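Local coordinates for protein alpha-ketoglutarate-dependent 2,4-dichlorophenoxyacetate dioxygenase (Bradyrhizobium diazoefficiens, PDB 5BKE) that probably acts as a metal- and 2-oxoglutarate-dependent dioxygenase of the TfdA family, here holding manganese and N-oxalylglycine, and is linked to aryloxyalkanoate herbicide breakdown, at residues Val199-Pro203 with Val204-Lys208. Numbering follows the deposited sequence.
Sequences VRTHP and VHRRK
His202 N donates almost straight (174°) to Arg207 O at 3.0 Å and closes the hairpin, whereas Arg206 N makes only a weak, bent bond to His202 O. The His202 side chain ties down the turn that follows: ND1 accepts the backbone N-H of Val204 over 3.1 Å, the donor tilted out of the ring plane. Histidine suits this place because its two ring nitrogens serve two partners, ND1 taking Val204 N and NE2 bonded to Asp258, while a face stacks. With CG anti to the backbone N (chi1 -165°), the ring turns into the loop. There it meets His205 in an offset stack, planes 21° from parallel. Pro203 CD stands over the opposite face, toward the rim, while Val204 CB sits at the edge, 3.6 Å from His202 CE1. Replacing His202 by alanine would probably leave the Val204 N-H without its acceptor, Asp258 without its mate and the His205 ring without its stacking partner. Arg206 is long enough to lay its flat guanidinium over the Thr201 CG2 methyl; a water joins NH1 to Pro203 O. Beyond, Thr201 and Lys208 form a non-hydrogen-bonded antiparallel pair, the lysine's aliphatic length packing on Thr201 OG1 and Val199 CG1 before NZ forms a salt bridge with Glu163. This hairpin connects strands 194-201 and 208-210, with His205 NE2 hydrogen-bonded to the backbone O of Asp38 in helix 27-40 and Arg207 salt-bridged to Asp152 of helix 147-152.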
loop_
_atom_site.group_PDB
_atom_site.type_symbol
_atom_site.label_atom_id
_atom_site.label_comp_id
_atom_site.label_asym_id
_atom_site.label_seq_id
_atom_site.Cartn_x
_atom_site.Cartn_y
_atom_site.Cartn_z
ATOM N N VAL C 199 -22.837 -14.683 -19.812
ATOM C CA VAL C 199 -21.456 -14.542 -19.353
ATOM C C VAL C 199 -20.707 -15.840 -19.630
ATOM O O VAL C 199 -21.102 -16.919 -19.151
ATOM C CB VAL C 199 -21.379 -14.171 -17.854
ATOM C CG1 VAL C 199 -19.924 -14.033 -17.401
ATOM C CG2 VAL C 199 -22.144 -12.881 -17.583
ATOM N N ARG C 200 -19.636 -15.734 -20.413
ATOM C CA ARG C 200 -18.864 -16.920 -20.799
ATOM C C ARG C 200 -17.421 -16.855 -20.315
ATOM O O ARG C 200 -16.907 -15.767 -20.023
ATOM C CB ARG C 200 -18.985 -17.204 -22.304
ATOM C CG ARG C 200 -18.280 -16.223 -23.230
ATOM C CD ARG C 200 -18.707 -16.419 -24.685
ATOM N NE ARG C 200 -18.372 -17.740 -25.239
ATOM C CZ ARG C 200 -18.623 -18.117 -26.497
ATOM N NH1 ARG C 200 -19.201 -17.273 -27.345
ATOM N NH2 ARG C 200 -18.285 -19.334 -26.918
ATOM N N THR C 201 -16.788 -18.021 -20.195
ATOM C CA THR C 201 -15.401 -18.115 -19.727
ATOM C C THR C 201 -14.533 -18.763 -20.800
ATOM O O THR C 201 -14.828 -19.866 -21.253
ATOM C CB THR C 201 -15.317 -18.873 -18.375
ATOM O OG1 THR C 201 -16.003 -18.121 -17.367
ATOM C CG2 THR C 201 -13.869 -19.067 -17.924
ATOM N N HIS C 202 -13.466 -18.067 -21.197
ATOM C CA HIS C 202 -12.561 -18.560 -22.236
ATOM C C HIS C 202 -11.812 -19.813 -21.764
ATOM O O HIS C 202 -11.324 -19.843 -20.628
ATOM C CB HIS C 202 -11.574 -17.476 -22.660
ATOM C CG HIS C 202 -10.866 -17.787 -23.942
ATOM N ND1 HIS C 202 -9.711 -18.537 -23.990
ATOM C CD2 HIS C 202 -11.174 -17.486 -25.226
ATOM C CE1 HIS C 202 -9.325 -18.668 -25.246
ATOM N NE2 HIS C 202 -10.197 -18.042 -26.016
ATOM N N PRO C 203 -11.724 -20.850 -22.627
ATOM C CA PRO C 203 -11.115 -22.118 -22.192
ATOM C C PRO C 203 -9.603 -22.089 -21.910
ATOM O O PRO C 203 -9.108 -22.958 -21.191
ATOM C CB PRO C 203 -11.432 -23.076 -23.349
ATOM C CG PRO C 203 -11.638 -22.185 -24.529
ATOM C CD PRO C 203 -12.317 -20.970 -23.975
ATOM N N VAL C 204 -8.885 -21.110 -22.458
ATOM C CA VAL C 204 -7.429 -21.051 -22.324
ATOM C C VAL C 204 -7.039 -20.168 -21.135
ATOM O O VAL C 204 -6.435 -20.656 -20.181
ATOM C CB VAL C 204 -6.722 -20.589 -23.633
ATOM C CG1 VAL C 204 -5.218 -20.444 -23.428
ATOM C CG2 VAL C 204 -7.002 -21.561 -24.774
ATOM N N HIS C 205 -7.390 -18.882 -21.191
ATOM C CA HIS C 205 -6.942 -17.926 -20.171
ATOM C C HIS C 205 -7.992 -17.631 -19.106
ATOM O O HIS C 205 -7.709 -16.925 -18.131
ATOM C CB HIS C 205 -6.390 -16.635 -20.798
ATOM C CG HIS C 205 -7.268 -16.034 -21.855
ATOM N ND1 HIS C 205 -8.594 -15.721 -21.639
ATOM C CD2 HIS C 205 -7.001 -15.683 -23.136
ATOM C CE1 HIS C 205 -9.100 -15.188 -22.736
ATOM N NE2 HIS C 205 -8.158 -15.164 -23.663
ATOM N N ARG C 206 -9.195 -18.177 -19.301
ATOM C CA ARG C 206 -10.301 -18.093 -18.332
ATOM C C ARG C 206 -10.871 -16.689 -18.056
ATOM O O ARG C 206 -11.632 -16.500 -17.091
ATOM C CB ARG C 206 -9.961 -18.847 -17.034
ATOM C CG ARG C 206 -9.811 -20.356 -17.233
ATOM C CD ARG C 206 -9.733 -21.110 -15.915
ATOM N NE ARG C 206 -10.988 -21.037 -15.152
ATOM C CZ ARG C 206 -12.023 -21.865 -15.289
ATOM N NH1 ARG C 206 -11.990 -22.858 -16.172
ATOM N NH2 ARG C 206 -13.103 -21.693 -14.542
ATOM N N ARG C 207 -10.528 -15.721 -18.913
ATOM C CA ARG C 207 -11.159 -14.393 -18.877
ATOM C C ARG C 207 -12.661 -14.554 -19.089
ATOM O O ARG C 207 -13.090 -15.334 -19.947
ATOM C CB ARG C 207 -10.592 -13.464 -19.954
ATOM C CG ARG C 207 -9.134 -13.040 -19.772
ATOM C CD ARG C 207 -8.951 -11.914 -18.764
ATOM N NE ARG C 207 -9.620 -10.659 -19.125
ATOM C CZ ARG C 207 -9.153 -9.755 -19.985
ATOM N NH1 ARG C 207 -8.000 -9.950 -20.616
ATOM N NH2 ARG C 207 -9.844 -8.648 -20.220
ATOM N N LYS C 208 -13.440 -13.849 -18.271
ATOM C CA LYS C 208 -14.880 -13.754 -18.435
ATOM C C LYS C 208 -15.208 -12.686 -19.477
ATOM O O LYS C 208 -14.482 -11.705 -19.626
ATOM C CB LYS C 208 -15.551 -13.404 -17.109
ATOM C CG LYS C 208 -15.631 -14.539 -16.113
ATOM C CD LYS C 208 -16.596 -14.180 -14.996
ATOM C CE LYS C 208 -17.040 -15.425 -14.251
ATOM N NZ LYS C 208 -17.757 -15.085 -12.993
HETATM O O HOH W 1 -10.540 -23.544 -18.593
#